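Long-range contacts in Nsp15 (Middle East respiratory syndrome-related coronavirus, PDB 5YVD), which cleaves RNA internally as an endoribonuclease, probably with a preference for uridylates, and assembles from six copies of the chain: residues Thr271-Ile277 with Ala287-Ile292; Phe128-Ala134 with Lys177-Phe183; Asp205-Asp209 with Phe218-Tyr222. All blocks are in the same frame, centred on the assembly; numbering follows the deposited sequence.

Contact 1. Residues Thr271-Ile277 with Ala287-Ile292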
# COMPACT_ATOMS: atom_id res chain seq x y z
N THR A 271 12.26 -7.90 30.88
CA THR A 271 13.20 -8.05 31.97
C THR A 271 14.63 -7.96 31.47
O THR A 271 15.47 -7.38 32.17
CB THR A 271 12.98 -9.36 32.74
OG1 THR A 271 11.72 -9.30 33.39
CG2 THR A 271 14.01 -9.54 33.79
N ILE A 272 14.88 -8.53 30.28
CA ILE A 272 16.18 -8.40 29.57
C ILE A 272 16.04 -7.70 28.22
O ILE A 272 15.15 -8.00 27.42
CB ILE A 272 16.79 -9.77 29.24
CG1 ILE A 272 16.90 -10.65 30.48
CG2 ILE A 272 18.15 -9.60 28.56
CD1 ILE A 272 16.68 -12.13 30.18
N HIS A 273 16.97 -6.80 27.97
CA HIS A 273 17.07 -6.09 26.73
C HIS A 273 18.41 -6.42 26.04
O HIS A 273 19.45 -6.53 26.70
CB HIS A 273 16.99 -4.58 26.99
CG HIS A 273 15.62 -4.10 27.39
ND1 HIS A 273 14.79 -3.42 26.53
CD2 HIS A 273 14.94 -4.21 28.55
CE1 HIS A 273 13.67 -3.11 27.14
NE2 HIS A 273 13.73 -3.58 28.37
N ASN A 274 18.37 -6.56 24.72
CA ASN A 274 19.55 -6.88 23.94
C ASN A 274 19.89 -5.75 23.02
O ASN A 274 19.06 -5.33 22.25
CB ASN A 274 19.31 -8.13 23.09
CG ASN A 274 19.26 -9.42 23.91
OD1 ASN A 274 19.75 -9.48 25.03
ND2 ASN A 274 18.69 -10.46 23.32
N TYR A 275 21.13 -5.29 23.07
CA TYR A 275 21.56 -4.15 22.27
C TYR A 275 22.73 -4.52 21.37
O TYR A 275 23.52 -5.39 21.68
CB TYR A 275 21.93 -2.94 23.15
CG TYR A 275 20.78 -2.43 24.00
CD1 TYR A 275 20.72 -2.71 25.35
CD2 TYR A 275 19.74 -1.66 23.45
CE1 TYR A 275 19.67 -2.26 26.15
CE2 TYR A 275 18.69 -1.20 24.25
CZ TYR A 275 18.67 -1.52 25.60
OH TYR A 275 17.65 -1.12 26.43
N PHE A 276 22.79 -3.82 20.24
CA PHE A 276 23.88 -3.88 19.29
C PHE A 276 24.67 -2.59 19.52
O PHE A 276 24.26 -1.53 19.06
CB PHE A 276 23.26 -3.91 17.90
CG PHE A 276 24.24 -4.08 16.78
CD1 PHE A 276 24.28 -5.28 16.08
CD2 PHE A 276 25.04 -3.04 16.37
CE1 PHE A 276 25.14 -5.45 15.01
CE2 PHE A 276 25.91 -3.21 15.29
CZ PHE A 276 25.97 -4.42 14.62
N ILE A 277 25.77 -2.67 20.27
CA ILE A 277 26.44 -1.47 20.74
C ILE A 277 27.80 -1.26 20.12
O ILE A 277 28.58 -2.20 19.92
CB ILE A 277 26.62 -1.45 22.27
CG1 ILE A 277 25.42 -2.09 22.96
CG2 ILE A 277 26.81 -0.01 22.77
CD1 ILE A 277 25.39 -1.83 24.45
N ALA A 287 27.40 -7.20 18.89
CA ALA A 287 26.08 -7.38 18.26
C ALA A 287 24.99 -7.72 19.24
O ALA A 287 23.85 -7.35 19.02
CB ALA A 287 26.15 -8.46 17.19
N VAL A 288 25.34 -8.42 20.33
CA VAL A 288 24.35 -8.83 21.33
C VAL A 288 24.87 -8.62 22.74
O VAL A 288 25.49 -9.52 23.31
CB VAL A 288 23.93 -10.31 21.21
CG1 VAL A 288 22.66 -10.58 22.04
CG2 VAL A 288 23.71 -10.71 19.77
N CYS A 289 24.57 -7.45 23.30
CA CYS A 289 24.98 -7.12 24.65
C CYS A 289 23.72 -7.14 25.47
O CYS A 289 22.89 -6.23 25.37
CB CYS A 289 25.63 -5.73 24.71
SG CYS A 289 26.22 -5.28 26.37
N SER A 290 23.56 -8.18 26.27
CA SER A 290 22.38 -8.36 27.09
C SER A 290 22.44 -7.47 28.34
O SER A 290 23.47 -7.39 29.02
CB SER A 290 22.22 -9.83 27.45
OG SER A 290 23.49 -10.47 27.59
N VAL A 291 21.34 -6.80 28.66
CA VAL A 291 21.35 -5.79 29.70
C VAL A 291 20.13 -5.87 30.60
O VAL A 291 19.00 -5.93 30.13
CB VAL A 291 21.43 -4.38 29.09
CG1 VAL A 291 21.43 -3.32 30.18
CG2 VAL A 291 22.66 -4.26 28.20
N ILE A 292 20.37 -5.85 31.91
CA ILE A 292 19.31 -5.79 32.92
C ILE A 292 19.44 -4.49 33.70
O ILE A 292 20.55 -4.07 34.03
CB ILE A 292 19.44 -6.93 33.94
CG1 ILE A 292 19.87 -8.21 33.26
CG2 ILE A 292 18.13 -7.16 34.66
CD1 ILE A 292 18.80 -8.79 32.33
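Tyr275 and Cys289 face each other across two neighbouring strands of a beta hairpin and exchange both of their backbone bonds, Cys289 N to Tyr275 O at 2.8 Å and Tyr275 N to Cys289 O at 3.0 Å. His273 and Val291 form the next hydrogen-bonded pair, and between the two lies the non-hydrogen-bonded pair Asn274 and Ser290. From the backbone outward, Tyr275 CB passes Cys289 O at 4.1 Å. Tyr275 CG lies anti to the carbonyl carbon and beside the backbone N (chi1 -61°), which brings the ring edge to Val291. Tyr275 CD1 meets Val291 CG2 at 3.8 Å, and Tyr275 CE1, the last ring atom to meet residues 287-292, lies 4.0 Å from Val291 CB. Leu251 of helix 248-255 also packs on this ring, and Leu248 on Val291. Farther along, Ile277 CD1 reaches Cys289 CB at 3.9 Å.

Asn274 points to the other face. There its OD1 comes within 3.5 Å of Ser290 CB, while its amide runs alongside Val288 CG1. At the turn end, Phe276 CE1 lies 3.9 Å from Ala287 CB, and Arg61 of a second subunit packs on Phe276. Strand 273-279 is the middle one of three antiparallel strands in the endoribonuclease region. All four hydrogen bonds between the segments are main-chain, so the pairing rests on the backbone, while mostly apolar side chains shape the faces met by helix and neighbouring subunit.

Contact 2. Residues Phe128-Ala134 with Lys177-Phe183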
# COMPACT_ATOMS: atom_id res chain seq x y z
N PHE A 128 -13.15 -12.91 37.80
CA PHE A 128 -11.87 -13.54 38.05
C PHE A 128 -12.02 -14.69 39.02
O PHE A 128 -11.32 -15.70 38.88
CB PHE A 128 -10.83 -12.53 38.56
CG PHE A 128 -9.59 -13.15 39.16
CD1 PHE A 128 -8.64 -13.75 38.35
CD2 PHE A 128 -9.39 -13.14 40.52
CE1 PHE A 128 -7.51 -14.32 38.89
CE2 PHE A 128 -8.26 -13.71 41.06
CZ PHE A 128 -7.31 -14.30 40.25
N MET A 129 -12.91 -14.55 40.01
CA MET A 129 -13.11 -15.61 41.04
C MET A 129 -13.77 -16.84 40.49
O MET A 129 -13.58 -17.92 41.04
CB MET A 129 -13.93 -15.14 42.25
CG MET A 129 -13.27 -14.12 43.15
SD MET A 129 -11.76 -14.74 43.88
CE MET A 129 -12.38 -16.08 44.90
N SER A 130 -14.57 -16.70 39.43
CA SER A 130 -15.19 -17.85 38.78
C SER A 130 -14.53 -18.24 37.45
O SER A 130 -15.19 -18.75 36.56
CB SER A 130 -16.68 -17.59 38.58
OG SER A 130 -16.91 -16.36 37.92
N THR A 131 -13.22 -18.03 37.34
CA THR A 131 -12.47 -18.34 36.12
C THR A 131 -11.24 -19.14 36.55
O THR A 131 -10.48 -18.67 37.37
CB THR A 131 -12.01 -17.05 35.42
OG1 THR A 131 -13.10 -16.13 35.31
CG2 THR A 131 -11.41 -17.33 34.04
N PRO A 132 -11.04 -20.35 36.01
CA PRO A 132 -9.93 -21.20 36.46
C PRO A 132 -8.50 -20.67 36.21
O PRO A 132 -7.66 -20.73 37.12
CB PRO A 132 -10.15 -22.52 35.68
CG PRO A 132 -11.04 -22.16 34.54
CD PRO A 132 -11.91 -21.05 35.05
N ASN A 133 -8.21 -20.21 35.00
CA ASN A 133 -6.85 -19.81 34.62
C ASN A 133 -6.85 -18.33 34.35
O ASN A 133 -7.37 -17.89 33.32
CB ASN A 133 -6.40 -20.58 33.38
CG ASN A 133 -6.21 -22.08 33.63
OD1 ASN A 133 -5.85 -22.50 34.70
ND2 ASN A 133 -6.41 -22.88 32.60
N ALA A 134 -6.29 -17.54 35.27
CA ALA A 134 -6.40 -16.08 35.17
C ALA A 134 -5.42 -15.31 36.05
O ALA A 134 -4.80 -15.87 36.95
CB ALA A 134 -7.81 -15.63 35.51
N LYS A 177 -2.64 -14.69 40.66
CA LYS A 177 -2.70 -15.61 39.55
C LYS A 177 -3.40 -16.88 39.98
O LYS A 177 -3.17 -17.37 41.09
CB LYS A 177 -1.30 -15.92 39.02
CG LYS A 177 -1.32 -16.79 37.79
CD LYS A 177 0.02 -16.83 37.09
CE LYS A 177 -0.09 -17.54 35.75
NZ LYS A 177 1.23 -18.05 35.29
N LYS A 178 -4.26 -17.38 39.12
CA LYS A 178 -4.96 -18.65 39.33
C LYS A 178 -4.63 -19.62 38.19
O LYS A 178 -4.56 -19.23 37.03
CB LYS A 178 -6.47 -18.41 39.36
CG LYS A 178 -7.01 -18.20 40.76
CD LYS A 178 -8.44 -17.70 40.74
CE LYS A 178 -9.42 -18.76 40.29
NZ LYS A 178 -10.73 -18.13 39.94
N VAL A 179 -4.43 -20.88 38.56
CA VAL A 179 -4.24 -21.96 37.60
C VAL A 179 -5.03 -23.15 38.10
O VAL A 179 -4.77 -23.62 39.19
CB VAL A 179 -2.75 -22.36 37.48
CG1 VAL A 179 -2.57 -23.65 36.69
CG2 VAL A 179 -1.92 -21.22 36.86
N ASN A 180 -6.00 -23.62 37.31
CA ASN A 180 -6.92 -24.70 37.70
C ASN A 180 -7.82 -24.27 38.84
O ASN A 180 -8.13 -25.06 39.72
CB ASN A 180 -6.15 -25.98 38.10
CG ASN A 180 -5.34 -26.54 36.95
OD1 ASN A 180 -5.88 -26.95 35.93
ND2 ASN A 180 -4.02 -26.56 37.11
N ASN A 181 -8.24 -23.01 38.81
CA ASN A 181 -9.03 -22.41 39.89
C ASN A 181 -8.31 -22.45 41.25
O ASN A 181 -8.94 -22.48 42.32
CB ASN A 181 -10.42 -23.08 39.97
CG ASN A 181 -11.55 -22.06 40.15
OD1 ASN A 181 -11.69 -21.16 39.33
ND2 ASN A 181 -12.35 -22.20 41.20
N GLU A 182 -6.99 -22.45 41.20
CA GLU A 182 -6.14 -22.50 42.39
C GLU A 182 -5.10 -21.36 42.32
O GLU A 182 -4.36 -21.22 41.33
CB GLU A 182 -5.45 -23.88 42.49
CG GLU A 182 -6.38 -25.08 42.74
CD GLU A 182 -6.20 -25.71 44.12
OE1 GLU A 182 -6.03 -24.95 45.09
OE2 GLU A 182 -6.22 -26.96 44.23
N PHE A 183 -5.06 -20.54 43.36
CA PHE A 183 -4.07 -19.47 43.44
C PHE A 183 -2.64 -19.99 43.47
O PHE A 183 -2.37 -20.97 44.11
CB PHE A 183 -4.29 -18.66 44.68
CG PHE A 183 -5.49 -17.78 44.62
CD1 PHE A 183 -5.38 -16.47 44.17
CD2 PHE A 183 -6.71 -18.24 45.04
CE1 PHE A 183 -6.47 -15.62 44.14
CE2 PHE A 183 -7.81 -17.42 45.00
CZ PHE A 183 -7.69 -16.10 44.54
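Lys178 NZ is gripped by carbonyl oxygens at the end of helix 124-129 and just beyond it: Thr131 O at 2.6 Å, Phe128 O at 2.7 Å and, more weakly, Met129 O. The Phe128 oxygen is met in the carbonyl plane on a lone pair, the Thr131 oxygen from above its plane. Asn181 OD1 adds another weak bond. A lysine here would be expected to offset the partial negative charge of the helix's C-terminal end.

The same NZ stands 5.0 Å from the centroid of the Phe128 ring, almost exactly on its normal, a cation-pi contact. Lys178 CD lies 3.6 Å from Phe128 CZ, and the bend at chi3 (70°) then turns CE and NZ toward the carbonyls, while CG sits over the centre of one face of the Phe183 ring.

In the fold, this is where strands 134-138 and 174-178 of the middle domain's mixed sheet meet as antiparallel neighbours, with Ala134 and Lys178 as a hydrogen-bonded pair. Strand 174-178 then runs into a tight turn whose two central residues, Asn180 and Asn181, both have positive phi, as in type I' turns. Residues 128-134 hold that turn by two bonds: Asn133 OD1 accepts from Asn180 N at 2.8 Å, and Pro132 O accepts from Asn181 N at 2.9 Å.

Contact 3. Residues Asp205-Asp209 with Phe218-Tyr222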
# COMPACT_ATOMS: atom_id res chain seq x y z
N ASP A 205 22.10 5.33 47.47
CA ASP A 205 23.38 6.02 47.62
C ASP A 205 24.47 5.41 46.75
O ASP A 205 25.28 6.11 46.14
CB ASP A 205 23.80 6.02 49.07
CG ASP A 205 23.16 7.12 49.86
OD1 ASP A 205 22.84 8.18 49.27
OD2 ASP A 205 22.99 6.92 51.08
N MET A 206 24.49 4.09 46.72
CA MET A 206 25.42 3.38 45.85
C MET A 206 25.22 3.81 44.39
O MET A 206 26.18 4.13 43.70
CB MET A 206 25.25 1.87 46.01
CG MET A 206 26.43 1.08 45.51
SD MET A 206 26.00 -0.65 45.26
CE MET A 206 26.29 -1.30 46.90
N GLU A 207 23.97 3.85 43.92
CA GLU A 207 23.73 4.25 42.52
C GLU A 207 24.26 5.67 42.24
O GLU A 207 24.84 5.91 41.19
CB GLU A 207 22.25 4.10 42.13
CG GLU A 207 21.80 2.63 42.14
CD GLU A 207 20.69 2.28 41.13
OE1 GLU A 207 19.68 3.04 41.01
OE2 GLU A 207 20.82 1.21 40.49
N LYS A 208 24.10 6.58 43.20
CA LYS A 208 24.57 7.96 43.02
C LYS A 208 26.08 8.05 42.92
O LYS A 208 26.62 8.76 42.05
CB LYS A 208 24.10 8.86 44.17
CG LYS A 208 22.60 9.12 44.20
CD LYS A 208 22.24 10.08 45.34
CE LYS A 208 20.82 9.87 45.85
NZ LYS A 208 19.95 10.96 45.35
N ASP A 209 26.76 7.34 43.82
CA ASP A 209 28.20 7.35 43.81
C ASP A 209 28.64 6.78 42.45
O ASP A 209 29.55 7.31 41.80
CB ASP A 209 28.77 6.54 44.98
CG ASP A 209 28.62 7.26 46.34
OD1 ASP A 209 28.25 8.45 46.39
OD2 ASP A 209 28.92 6.60 47.36
N PHE A 218 35.28 3.88 43.61
CA PHE A 218 34.01 3.24 43.89
C PHE A 218 34.23 1.75 44.22
O PHE A 218 33.74 1.25 45.24
CB PHE A 218 33.07 3.43 42.68
CG PHE A 218 31.70 2.81 42.86
CD1 PHE A 218 30.63 3.56 43.31
CD2 PHE A 218 31.49 1.48 42.53
CE1 PHE A 218 29.39 3.00 43.48
CE2 PHE A 218 30.25 0.90 42.70
CZ PHE A 218 29.19 1.66 43.17
N ILE A 219 34.97 1.06 43.35
CA ILE A 219 35.30 -0.33 43.58
C ILE A 219 35.80 -0.53 45.01
O ILE A 219 35.36 -1.45 45.72
CB ILE A 219 36.33 -0.86 42.54
CG1 ILE A 219 35.66 -1.05 41.17
CG2 ILE A 219 36.90 -2.21 42.97
CD1 ILE A 219 36.61 -1.41 40.05
N LYS A 220 36.69 0.36 45.44
CA LYS A 220 37.30 0.25 46.76
C LYS A 220 36.37 0.69 47.89
O LYS A 220 36.38 0.08 48.96
CB LYS A 220 38.62 1.02 46.81
CG LYS A 220 39.70 0.38 45.94
CD LYS A 220 40.87 1.32 45.71
CE LYS A 220 41.96 0.63 44.90
NZ LYS A 220 43.13 1.51 44.60
N LYS A 221 35.55 1.71 47.67
CA LYS A 221 34.56 2.10 48.67
C LYS A 221 33.59 0.98 49.06
O LYS A 221 33.17 0.88 50.23
CB LYS A 221 33.75 3.28 48.19
CG LYS A 221 32.55 3.60 49.05
CD LYS A 221 32.17 5.07 48.94
CE LYS A 221 30.86 5.33 49.68
NZ LYS A 221 30.49 6.76 49.64
N TYR A 222 33.20 0.15 48.08
CA TYR A 222 32.15 -0.87 48.30
C TYR A 222 32.72 -2.29 48.33
O TYR A 222 31.95 -3.26 48.37
CB TYR A 222 31.03 -0.71 47.25
CG TYR A 222 30.21 0.55 47.45
CD1 TYR A 222 30.40 1.66 46.63
CD2 TYR A 222 29.27 0.65 48.47
CE1 TYR A 222 29.68 2.83 46.83
CE2 TYR A 222 28.54 1.81 48.68
CZ TYR A 222 28.74 2.90 47.86
OH TYR A 222 28.05 4.07 48.06
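Asp209 OD2 accepts both hydrogen bonds between the two segments. Tyr222 OH donates to it at 2.8 Å, coming from above the carboxylate plane, and Lys221 NZ makes a salt bridge with it, also at 2.8 Å, on the syn side and from the opposite face. The lysine can do this because its chain is extended from a CG set anti to the backbone N (chi1 170°), stretching across to the acid. Two donors on one oxygen should stabilise the negative charge of Asp209, and together they limit its rotation.

Helix 205-212 and helix 215-221 follow each other with only a short link between them, forming a helical hairpin at the surface of the endoribonuclease region, and Tyr222 is the first residue past helix 215-221 to leave helical backbone angles.

The aromatic contacts centre on Met206. Its CG lies over the middle of the Tyr222 ring, 3.8 Å from the centroid, in a CH-pi contact, while Lys221 CG covers the opposite face nearer the rim. Met206 SD stands above the same ring at 4.8 Å from the centroid, making this a Met-aromatic pair as well.

Phe218 CZ touches Met206 CG at 3.7 Å in apolar packing, the two side chains crossing at about a right angle. The edge of the Phe218 ring meets Asp209 CB, in plane, and also the polar carbonyl oxygen Met206 O. Leu296 of helix 296-304 packs against both Met206 and Phe218.

Overall arrangement
Contact 1 lies nearest the centre of the chain, about 14 Å centre to centre, with contacts 2 and 3 at about 24 and 27 Å. Contacts 1 and 2 are partly buried, and contact 3 is a surface contact. No two share a helix or strand. Contacts 1 and 3 belong to the endoribonuclease region, whereas contact 2 is in the middle domain, on the other side of the chain's centre from contact 1. The chemistry follows position: repeated main-chain pairing in the hairpin, a lysine clasped by carbonyls beside the turn that follows an inner strand of the sheet, and a surface carboxylate shared by two side-chain donors. Of the three, only contact 1 is touched by another subunit.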